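Local coordinates for CbsA (Xanthomonas oryzae pv. oryzae, PDB 5XYH), which probably hydrolyses the beta-1,4-glucosidic bonds of cellulose, releasing cellobiose units from chain ends as a family 6 exoglucanase that degrades plant cell walls, at residues D148-L153 with A173-A178; N152-Q157 with G198-R203; P208-Y213 with Y279-G284. All coordinates share one frame; numbering follows the deposited sequence.

Contact 1: residues D148-L153 with A173-A178; sequences DSLPNL and AGIKYA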
loop_
_atom_site.group_PDB
_atom_site.type_symbol
_atom_site.label_atom_id
_atom_site.label_comp_id
_atom_site.label_asym_id
_atom_site.label_seq_id
_atom_site.Cartn_x
_atom_site.Cartn_y
_atom_site.Cartn_z
ATOM N N ASP A 148 0.057 6.713 3.318
ATOM C CA ASP A 148 -0.740 7.251 4.413
ATOM C C ASP A 148 -0.297 8.658 4.800
ATOM O O ASP A 148 -0.320 9.032 5.972
ATOM C CB ASP A 148 -0.693 6.314 5.621
ATOM C CG ASP A 148 -1.818 6.569 6.590
ATOM O OD1 ASP A 148 -2.896 7.057 6.162
ATOM O OD2 ASP A 148 -1.611 6.289 7.787
ATOM N N SER A 149 0.149 9.461 3.833
ATOM C CA SER A 149 0.609 10.802 4.157
ATOM C C SER A 149 -0.327 11.806 3.513
ATOM O O SER A 149 -1.334 12.199 4.139
ATOM C CB SER A 149 2.070 10.999 3.728
ATOM O OG SER A 149 2.219 10.889 2.328
ATOM N N LEU A 150 -0.058 12.243 2.280
ATOM C CA LEU A 150 -0.767 13.360 1.665
ATOM C C LEU A 150 -2.291 13.241 1.659
ATOM O O LEU A 150 -2.951 14.259 1.941
ATOM C CB LEU A 150 -0.254 13.555 0.229
ATOM C CG LEU A 150 1.191 14.032 0.103
ATOM C CD1 LEU A 150 1.533 14.383 -1.345
ATOM C CD2 LEU A 150 1.418 15.231 1.001
ATOM N N PRO A 151 -2.910 12.092 1.341
ATOM C CA PRO A 151 -4.385 12.049 1.306
ATOM C C PRO A 151 -5.052 12.542 2.585
ATOM O O PRO A 151 -6.144 13.126 2.518
ATOM C CB PRO A 151 -4.685 10.563 1.065
ATOM C CG PRO A 151 -3.469 10.038 0.392
ATOM C CD PRO A 151 -2.334 10.772 1.017
ATOM N N ASN A 152 -4.413 12.358 3.744
ATOM C CA ASN A 152 -5.012 12.826 4.989
ATOM C C ASN A 152 -5.141 14.337 5.022
ATOM O O ASN A 152 -6.027 14.868 5.705
ATOM C CB ASN A 152 -4.200 12.350 6.187
ATOM C CG ASN A 152 -4.138 10.853 6.281
ATOM O OD1 ASN A 152 -5.170 10.189 6.434
ATOM N ND2 ASN A 152 -2.920 10.296 6.196
ATOM N N LEU A 153 -4.270 15.052 4.306
ATOM C CA LEU A 153 -4.394 16.505 4.267
ATOM C C LEU A 153 -5.665 16.952 3.555
ATOM O O LEU A 153 -6.132 18.074 3.782
ATOM C CB LEU A 153 -3.177 17.136 3.590
ATOM C CG LEU A 153 -1.793 16.737 4.095
ATOM C CD1 LEU A 153 -0.770 17.630 3.450
ATOM C CD2 LEU A 153 -1.722 16.856 5.616
ATOM N N ALA A 173 6.999 19.258 2.707
ATOM C CA ALA A 173 8.450 19.427 2.683
ATOM C C ALA A 173 9.153 18.081 2.652
ATOM O O ALA A 173 10.139 17.912 1.929
ATOM C CB ALA A 173 8.921 20.247 3.883
ATOM N N GLY A 174 8.653 17.113 3.425
ATOM C CA GLY A 174 9.239 15.779 3.408
ATOM C C GLY A 174 9.123 15.084 2.061
ATOM O O GLY A 174 10.074 14.453 1.593
ATOM N N ILE A 175 7.949 15.160 1.434
ATOM C CA ILE A 175 7.770 14.536 0.124
ATOM C C ILE A 175 8.700 15.177 -0.897
ATOM O O ILE A 175 9.347 14.486 -1.691
ATOM C CB ILE A 175 6.307 14.627 -0.339
ATOM C CG1 ILE A 175 5.351 13.969 0.659
ATOM C CG2 ILE A 175 6.171 14.029 -1.749
ATOM C CD1 ILE A 175 5.186 12.494 0.506
ATOM N N LYS A 176 8.765 16.508 -0.904
ATOM C CA LYS A 176 9.609 17.194 -1.877
ATOM C C LYS A 176 11.061 16.759 -1.738
ATOM O O LYS A 176 11.735 16.478 -2.739
ATOM C CB LYS A 176 9.476 18.713 -1.714
ATOM C CG LYS A 176 10.501 19.503 -2.506
ATOM C CD LYS A 176 10.475 20.982 -2.145
ATOM C CE LYS A 176 11.298 21.773 -3.129
ATOM N NZ LYS A 176 11.230 23.245 -2.928
ATOM N N TYR A 177 11.553 16.672 -0.497
ATOM C CA TYR A 177 12.944 16.281 -0.285
ATOM C C TYR A 177 13.175 14.834 -0.707
ATOM O O TYR A 177 14.185 14.517 -1.354
ATOM C CB TYR A 177 13.314 16.485 1.187
ATOM C CG TYR A 177 14.791 16.379 1.482
ATOM C CD1 TYR A 177 15.614 17.492 1.390
ATOM C CD2 TYR A 177 15.360 15.170 1.854
ATOM C CE1 TYR A 177 16.959 17.408 1.646
ATOM C CE2 TYR A 177 16.715 15.074 2.121
ATOM C CZ TYR A 177 17.511 16.198 2.016
ATOM O OH TYR A 177 18.861 16.119 2.293
ATOM N N ALA A 178 12.253 13.939 -0.338
ATOM C CA ALA A 178 12.358 12.551 -0.771
ATOM C C ALA A 178 12.417 12.462 -2.284
ATOM O O ALA A 178 13.295 11.793 -2.840
ATOM C CB ALA A 178 11.185 11.733 -0.226
#
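Leu150 and Ile175 meet inside a beta-alpha-beta crossover of the distorted alpha/beta barrel of glycoside hydrolase family 6: strand 140-145 leads into helix 150-155, and helix 170-183 leads on to the neighbouring parallel strand 188-193. The two segments bury only 100 Å² between them, yet all three touching residues are buried. Ile175 is the sole contributor from its helix. Its CG1 lies 4.1 Å from Leu150 CD2, at full van der Waals separation, and the two aliphatic chains run at a slant to each other. One carbon further out, Ile175 CD1 comes to 3.8 Å from Ser149 OG, so the isoleucine spans two consecutive residues of the opposing segment. It can do so because CG1 stands anti to the carbonyl carbon (chi1 -58°), which carries the longer branch forward from the helix.

No hydrogen bond crosses between the segments. The serine hydroxyl that faces the Ile175 methyl has its polar partner in Glu146 O, which satisfies the hydroxyl, leaving it no need of a polar partner across the contact. Around this first shell, helix 206-218 closes over both partners: Leu212 and Tyr213 touch Leu150, and Val216 touches Ile175, while Met95 adds a further contact to Ile175.

The turn carrying Ser149 is itself fixed from behind. Asn152 N bonds to Ser149 O at 3.1 Å, and Asn152 ND2 adds a weak bond to the same carbonyl at 3.2 Å. That amide nitrogen also donates to Asp148, closing the turn from Asp148 to Asn152. The bond is nearly straight, with an N-H...O angle of 170°, but Asn152 ND2 reaches Asp148 OD1, 3.2 Å away, from above the carboxylate, 67° out of its plane.

Contact 2: residues N152-Q157 with G198-R203; sequences NLVTNQ and GWLAWR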
loop_
_atom_site.group_PDB
_atom_site.type_symbol
_atom_site.label_atom_id
_atom_site.label_comp_id
_atom_site.label_asym_id
_atom_site.label_seq_id
_atom_site.Cartn_x
_atom_site.Cartn_y
_atom_site.Cartn_z
ATOM N N ASN A 152 -4.413 12.358 3.744
ATOM C CA ASN A 152 -5.012 12.826 4.989
ATOM C C ASN A 152 -5.141 14.337 5.022
ATOM O O ASN A 152 -6.027 14.868 5.705
ATOM C CB ASN A 152 -4.200 12.350 6.187
ATOM C CG ASN A 152 -4.138 10.853 6.281
ATOM O OD1 ASN A 152 -5.170 10.189 6.434
ATOM N ND2 ASN A 152 -2.920 10.296 6.196
ATOM N N LEU A 153 -4.270 15.052 4.306
ATOM C CA LEU A 153 -4.394 16.505 4.267
ATOM C C LEU A 153 -5.665 16.952 3.555
ATOM O O LEU A 153 -6.132 18.074 3.782
ATOM C CB LEU A 153 -3.177 17.136 3.590
ATOM C CG LEU A 153 -1.793 16.737 4.095
ATOM C CD1 LEU A 153 -0.770 17.630 3.450
ATOM C CD2 LEU A 153 -1.722 16.856 5.616
ATOM N N VAL A 154 -6.238 16.103 2.715
ATOM C CA VAL A 154 -7.452 16.437 1.988
ATOM C C VAL A 154 -8.698 15.947 2.713
ATOM O O VAL A 154 -9.687 16.676 2.809
ATOM C CB VAL A 154 -7.384 15.870 0.555
ATOM C CG1 VAL A 154 -8.683 16.156 -0.192
ATOM C CG2 VAL A 154 -6.192 16.472 -0.186
ATOM N N THR A 155 -8.673 14.727 3.250
ATOM C CA THR A 155 -9.893 14.115 3.766
ATOM C C THR A 155 -10.026 14.190 5.277
ATOM O O THR A 155 -11.142 14.068 5.789
ATOM C CB THR A 155 -9.973 12.646 3.349
ATOM O OG1 THR A 155 -8.821 11.955 3.846
ATOM C CG2 THR A 155 -10.019 12.518 1.829
ATOM N N ASN A 156 -8.930 14.394 6.002
ATOM C CA ASN A 156 -8.936 14.250 7.453
ATOM C C ASN A 156 -8.421 15.502 8.148
ATOM O O ASN A 156 -7.807 15.416 9.220
ATOM C CB ASN A 156 -8.115 13.035 7.868
ATOM C CG ASN A 156 -8.792 11.741 7.515
ATOM O OD1 ASN A 156 -10.022 11.623 7.629
ATOM N ND2 ASN A 156 -8.009 10.757 7.086
ATOM N N GLN A 157 -8.653 16.674 7.550
ATOM C CA GLN A 157 -8.122 17.892 8.144
ATOM C C GLN A 157 -8.751 18.201 9.493
ATOM O O GLN A 157 -8.144 18.924 10.284
ATOM C CB GLN A 157 -8.307 19.075 7.196
ATOM C CG GLN A 157 -7.079 19.336 6.327
ATOM C CD GLN A 157 -6.283 20.577 6.725
ATOM O OE1 GLN A 157 -6.582 21.244 7.731
ATOM N NE2 GLN A 157 -5.259 20.892 5.932
ATOM N N GLY A 198 -11.152 6.090 -2.740
ATOM C CA GLY A 198 -11.906 6.915 -3.652
ATOM C C GLY A 198 -12.411 8.211 -3.056
ATOM O O GLY A 198 -12.929 9.044 -3.800
ATOM N N TRP A 199 -12.295 8.406 -1.732
ATOM C CA TRP A 199 -12.800 9.642 -1.138
ATOM C C TRP A 199 -11.989 10.859 -1.568
ATOM O O TRP A 199 -12.514 11.984 -1.544
ATOM C CB TRP A 199 -12.820 9.545 0.387
ATOM C CG TRP A 199 -13.916 8.662 0.944
ATOM C CD1 TRP A 199 -13.751 7.533 1.692
ATOM C CD2 TRP A 199 -15.334 8.850 0.807
ATOM N NE1 TRP A 199 -14.975 7.002 2.027
ATOM C CE2 TRP A 199 -15.963 7.793 1.496
ATOM C CE3 TRP A 199 -16.135 9.813 0.167
ATOM C CZ2 TRP A 199 -17.354 7.667 1.567
ATOM C CZ3 TRP A 199 -17.530 9.682 0.233
ATOM C CH2 TRP A 199 -18.118 8.619 0.930
ATOM N N LEU A 200 -10.729 10.652 -1.970
ATOM C CA LEU A 200 -9.924 11.735 -2.531
ATOM C C LEU A 200 -10.537 12.314 -3.799
ATOM O O LEU A 200 -10.308 13.488 -4.115
ATOM C CB LEU A 200 -8.518 11.235 -2.845
ATOM C CG LEU A 200 -7.491 11.281 -1.737
ATOM C CD1 LEU A 200 -6.122 10.931 -2.356
ATOM C CD2 LEU A 200 -7.506 12.668 -1.132
ATOM N N ALA A 201 -11.286 11.506 -4.546
ATOM C CA ALA A 201 -11.876 11.930 -5.810
ATOM C C ALA A 201 -13.308 12.447 -5.661
ATOM O O ALA A 201 -13.922 12.859 -6.655
ATOM C CB ALA A 201 -11.836 10.764 -6.810
ATOM N N TRP A 202 -13.842 12.463 -4.449
ATOM C CA TRP A 202 -15.260 12.689 -4.228
ATOM C C TRP A 202 -15.550 14.183 -4.095
ATOM O O TRP A 202 -14.956 14.869 -3.254
ATOM C CB TRP A 202 -15.695 11.940 -2.973
ATOM C CG TRP A 202 -17.158 11.802 -2.769
ATOM C CD1 TRP A 202 -18.004 10.917 -3.387
ATOM C CD2 TRP A 202 -17.961 12.545 -1.843
ATOM N NE1 TRP A 202 -19.285 11.077 -2.905
ATOM C CE2 TRP A 202 -19.284 12.072 -1.959
ATOM C CE3 TRP A 202 -17.690 13.575 -0.938
ATOM C CZ2 TRP A 202 -20.331 12.590 -1.198
ATOM C CZ3 TRP A 202 -18.736 14.090 -0.186
ATOM C CH2 TRP A 202 -20.034 13.592 -0.317
ATOM N N ARG A 203 -16.481 14.666 -4.919
ATOM C CA ARG A 203 -16.995 16.033 -4.877
ATOM C C ARG A 203 -15.897 17.075 -4.716
ATOM O O ARG A 203 -15.022 17.198 -5.579
ATOM C CB ARG A 203 -18.026 16.166 -3.759
ATOM C CG ARG A 203 -19.230 15.259 -3.967
ATOM C CD ARG A 203 -20.351 15.629 -3.023
ATOM N NE ARG A 203 -20.933 16.904 -3.410
ATOM C CZ ARG A 203 -21.988 17.017 -4.209
ATOM N NH1 ARG A 203 -22.584 15.924 -4.683
ATOM N NH2 ARG A 203 -22.446 18.225 -4.520
#
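Val154 and Leu200 form the tight part of this contact, which joins helix 150-155 to a 3-10 turn, residues 199-201, in the loop between strand 188-193 and helix 206-218 of the family 6 alpha/beta barrel. A single methyl does the work: Leu200 CD2 sits 3.6 Å from Val154 CB and 3.8 Å from Val154 CG1, the valine branch anti to its backbone N (chi1 177°). The two side chains cross at about a right angle, and the same Leu200 CD2 also lies 3.9 Å from Thr155 CG2. Ala209, Tyr274 and Ile194 also pack against Leu200, in keeping with its burial.

Toward the partly exposed side the packing thins. Thr155 CG2 comes only to 4.2 Å from the backbone Trp199 O, and to 4.3 Å from Trp199 CB, and the indole then leads away from the helix. Its own neighbour there is Trp202: Trp199 CZ3 points at the centre of one Trp202 face, 3.5 Å above the plane, while Arg203 CG covers the opposite face.

The hydroxyl of the threonine bonds back to Pro151 O, consistent with its methyl being the branch that faces Leu200. Just beyond it, where the chain leaves helical geometry, Asn156 ND2 donates to a lone pair of Asn152 OD1 at 3.0 Å, in the carbonyl plane, with a C=O...N angle of 136°.

Contact 3: residues P208-Y213 with Y279-G284; sequences PAISLY and YNAFVG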
loop_
_atom_site.group_PDB
_atom_site.type_symbol
_atom_site.label_atom_id
_atom_site.label_comp_id
_atom_site.label_asym_id
_atom_site.label_seq_id
_atom_site.Cartn_x
_atom_site.Cartn_y
_atom_site.Cartn_z
ATOM N N PRO A 208 -8.623 19.885 -4.578
ATOM C CA PRO A 208 -7.464 20.003 -3.675
ATOM C C PRO A 208 -6.552 18.788 -3.719
ATOM O O PRO A 208 -5.336 18.946 -3.563
ATOM C CB PRO A 208 -8.099 20.205 -2.289
ATOM C CG PRO A 208 -9.496 19.675 -2.412
ATOM C CD PRO A 208 -9.900 19.922 -3.843
ATOM N N ALA A 209 -7.086 17.586 -3.948
ATOM C CA ALA A 209 -6.231 16.403 -4.022
ATOM C C ALA A 209 -5.294 16.493 -5.215
ATOM O O ALA A 209 -4.068 16.428 -5.073
ATOM C CB ALA A 209 -7.080 15.136 -4.111
ATOM N N ILE A 210 -5.864 16.654 -6.409
ATOM C CA ILE A 210 -5.052 16.797 -7.611
ATOM C C ILE A 210 -4.105 17.982 -7.477
ATOM O O ILE A 210 -2.907 17.862 -7.740
ATOM C CB ILE A 210 -5.950 16.922 -8.852
ATOM C CG1 ILE A 210 -6.828 15.675 -9.022
ATOM C CG2 ILE A 210 -5.117 17.210 -10.086
ATOM C CD1 ILE A 210 -6.078 14.359 -9.034
ATOM N N SER A 211 -4.612 19.142 -7.045
ATOM C CA SER A 211 -3.734 20.305 -6.956
ATOM C C SER A 211 -2.653 20.126 -5.893
ATOM O O SER A 211 -1.541 20.647 -6.053
ATOM C CB SER A 211 -4.540 21.573 -6.682
ATOM O OG SER A 211 -4.686 21.792 -5.293
ATOM N N LEU A 212 -2.945 19.379 -4.821
ATOM C CA LEU A 212 -1.928 19.086 -3.816
ATOM C C LEU A 212 -0.790 18.268 -4.406
ATOM O O LEU A 212 0.376 18.650 -4.307
ATOM C CB LEU A 212 -2.540 18.345 -2.625
ATOM C CG LEU A 212 -1.559 17.800 -1.584
ATOM C CD1 LEU A 212 -0.765 18.919 -0.954
ATOM C CD2 LEU A 212 -2.315 16.997 -0.520
ATOM N N TYR A 213 -1.107 17.122 -5.009
ATOM C CA TYR A 213 -0.052 16.313 -5.608
ATOM C C TYR A 213 0.671 17.089 -6.699
ATOM O O TYR A 213 1.897 17.012 -6.818
ATOM C CB TYR A 213 -0.630 15.005 -6.160
ATOM C CG TYR A 213 -0.859 13.973 -5.070
ATOM C CD1 TYR A 213 -1.986 14.028 -4.255
ATOM C CD2 TYR A 213 0.060 12.970 -4.848
ATOM C CE1 TYR A 213 -2.189 13.083 -3.245
ATOM C CE2 TYR A 213 -0.131 12.026 -3.850
ATOM C CZ TYR A 213 -1.239 12.081 -3.051
ATOM O OH TYR A 213 -1.388 11.122 -2.066
ATOM N N TYR A 279 -6.059 8.980 -13.034
ATOM C CA TYR A 279 -5.289 9.192 -14.254
ATOM C C TYR A 279 -5.879 10.323 -15.092
ATOM O O TYR A 279 -5.164 11.241 -15.512
ATOM C CB TYR A 279 -5.227 7.897 -15.064
ATOM C CG TYR A 279 -4.577 8.106 -16.413
ATOM C CD1 TYR A 279 -3.190 8.023 -16.558
ATOM C CD2 TYR A 279 -5.341 8.426 -17.534
ATOM C CE1 TYR A 279 -2.580 8.236 -17.792
ATOM C CE2 TYR A 279 -4.739 8.650 -18.773
ATOM C CZ TYR A 279 -3.356 8.546 -18.893
ATOM O OH TYR A 279 -2.752 8.759 -20.108
ATOM N N ASN A 280 -7.193 10.279 -15.338
ATOM C CA ASN A 280 -7.831 11.301 -16.160
ATOM C C ASN A 280 -7.757 12.670 -15.507
ATOM O O ASN A 280 -7.544 13.682 -16.184
ATOM C CB ASN A 280 -9.284 10.916 -16.438
ATOM C CG ASN A 280 -9.386 9.751 -17.375
ATOM O OD1 ASN A 280 -8.559 9.599 -18.268
ATOM N ND2 ASN A 280 -10.380 8.906 -17.170
ATOM N N ALA A 281 -7.916 12.722 -14.192
ATOM C CA ALA A 281 -7.828 13.998 -13.500
ATOM C C ALA A 281 -6.414 14.568 -13.562
ATOM O O ALA A 281 -6.237 15.788 -13.694
ATOM C CB ALA A 281 -8.282 13.836 -12.053
ATOM N N PHE A 282 -5.390 13.711 -13.447
ATOM C CA PHE A 282 -4.020 14.227 -13.482
ATOM C C PHE A 282 -3.655 14.701 -14.881
ATOM O O PHE A 282 -3.062 15.773 -15.049
ATOM C CB PHE A 282 -3.028 13.173 -12.982
ATOM C CG PHE A 282 -2.900 13.131 -11.490
ATOM C CD1 PHE A 282 -2.437 14.238 -10.788
ATOM C CD2 PHE A 282 -3.256 12.003 -10.780
ATOM C CE1 PHE A 282 -2.330 14.212 -9.409
ATOM C CE2 PHE A 282 -3.142 11.964 -9.414
ATOM C CZ PHE A 282 -2.687 13.067 -8.721
ATOM N N VAL A 283 -4.022 13.932 -15.898
ATOM C CA VAL A 283 -3.823 14.404 -17.260
ATOM C C VAL A 283 -4.567 15.721 -17.469
ATOM O O VAL A 283 -4.060 16.645 -18.122
ATOM C CB VAL A 283 -4.244 13.308 -18.252
ATOM C CG1 VAL A 283 -4.270 13.849 -19.670
ATOM C CG2 VAL A 283 -3.270 12.127 -18.152
ATOM N N GLY A 284 -5.755 15.851 -16.872
ATOM C CA GLY A 284 -6.477 17.111 -16.939
ATOM C C GLY A 284 -5.743 18.250 -16.268
ATOM O O GLY A 284 -5.867 19.407 -16.684
#
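Pro208 O, two residues before the Ile210 that packs on Ala281 and Phe282, accepts two bonds: a short backbone one from Leu212 N at 2.7 Å and a weak one from Ser211 OG at 3.4 Å. Both belong to helix 206-218, one of the helices of the family 6 alpha/beta barrel, and the apolar contact lies on a different side of it, since Ser211 points away from the partner helix. That partner is helix 271-284. The two segment axes approach to 10.1 Å and cross at -60°, so the contact is concentrated near one point, where Ile210 and Phe282 have the nearest alpha carbons.

At that point the interaction is a CH-pi contact. Ile210 CD1 sits 3.7 Å from the centroid of the Phe282 ring, only 12° off the ring normal, so the methyl lies over the ring, a little nearer the CZ end (3.6 Å from Phe282 CZ) than CG. The phenyl reaches this place because its CG stands anti to the carbonyl carbon (chi1 -84°), which swings the ring from the flank of its helix toward the other. Ala281 supports the isoleucine from the side, with Ala281 CB 3.8 Å from Ile210 CG1.

Tyr213, one turn on from Ile210, approaches differently: its CB lies at the edge of the phenyl ring, near the ring plane, while its own ring leads away and its hydroxyl bonds to Asp193 O. Phe282 is thus held by face and edge at once. Phe230, on strand 229-232, stacks with it and Trp287 meets it edge-to-face, extending an aromatic cluster between these helices and the sheet. At the rim of the ring, Tyr213 CB is 3.8 Å from Phe282 CE1, and Ile210 CG2 is 4.1 Å from Phe282 CD1.

From the N terminus, contact 1 closes first, joining 148-153 to 173-178 around a mostly helical 19-residue connection. Contact 2 starts from the same helix, sharing Asn152 and Leu153, and reaches further to 198-203, so its loop overlaps that of contact 1 and takes in strand 188-193. Contact 3 follows in series, closing a 65-residue loop that includes strand 229-232. Helix 206-218 brings the three together: Leu150 CB touches Tyr213 OH at 3.5 Å, and Val154 CG2 lies 3.8 Å from Ala209 CA. Contacts 1 and 2 also meet directly, at Pro151 and Leu200. The helices and the 199-201 turn that join successive parallel strands are thus packed against one another.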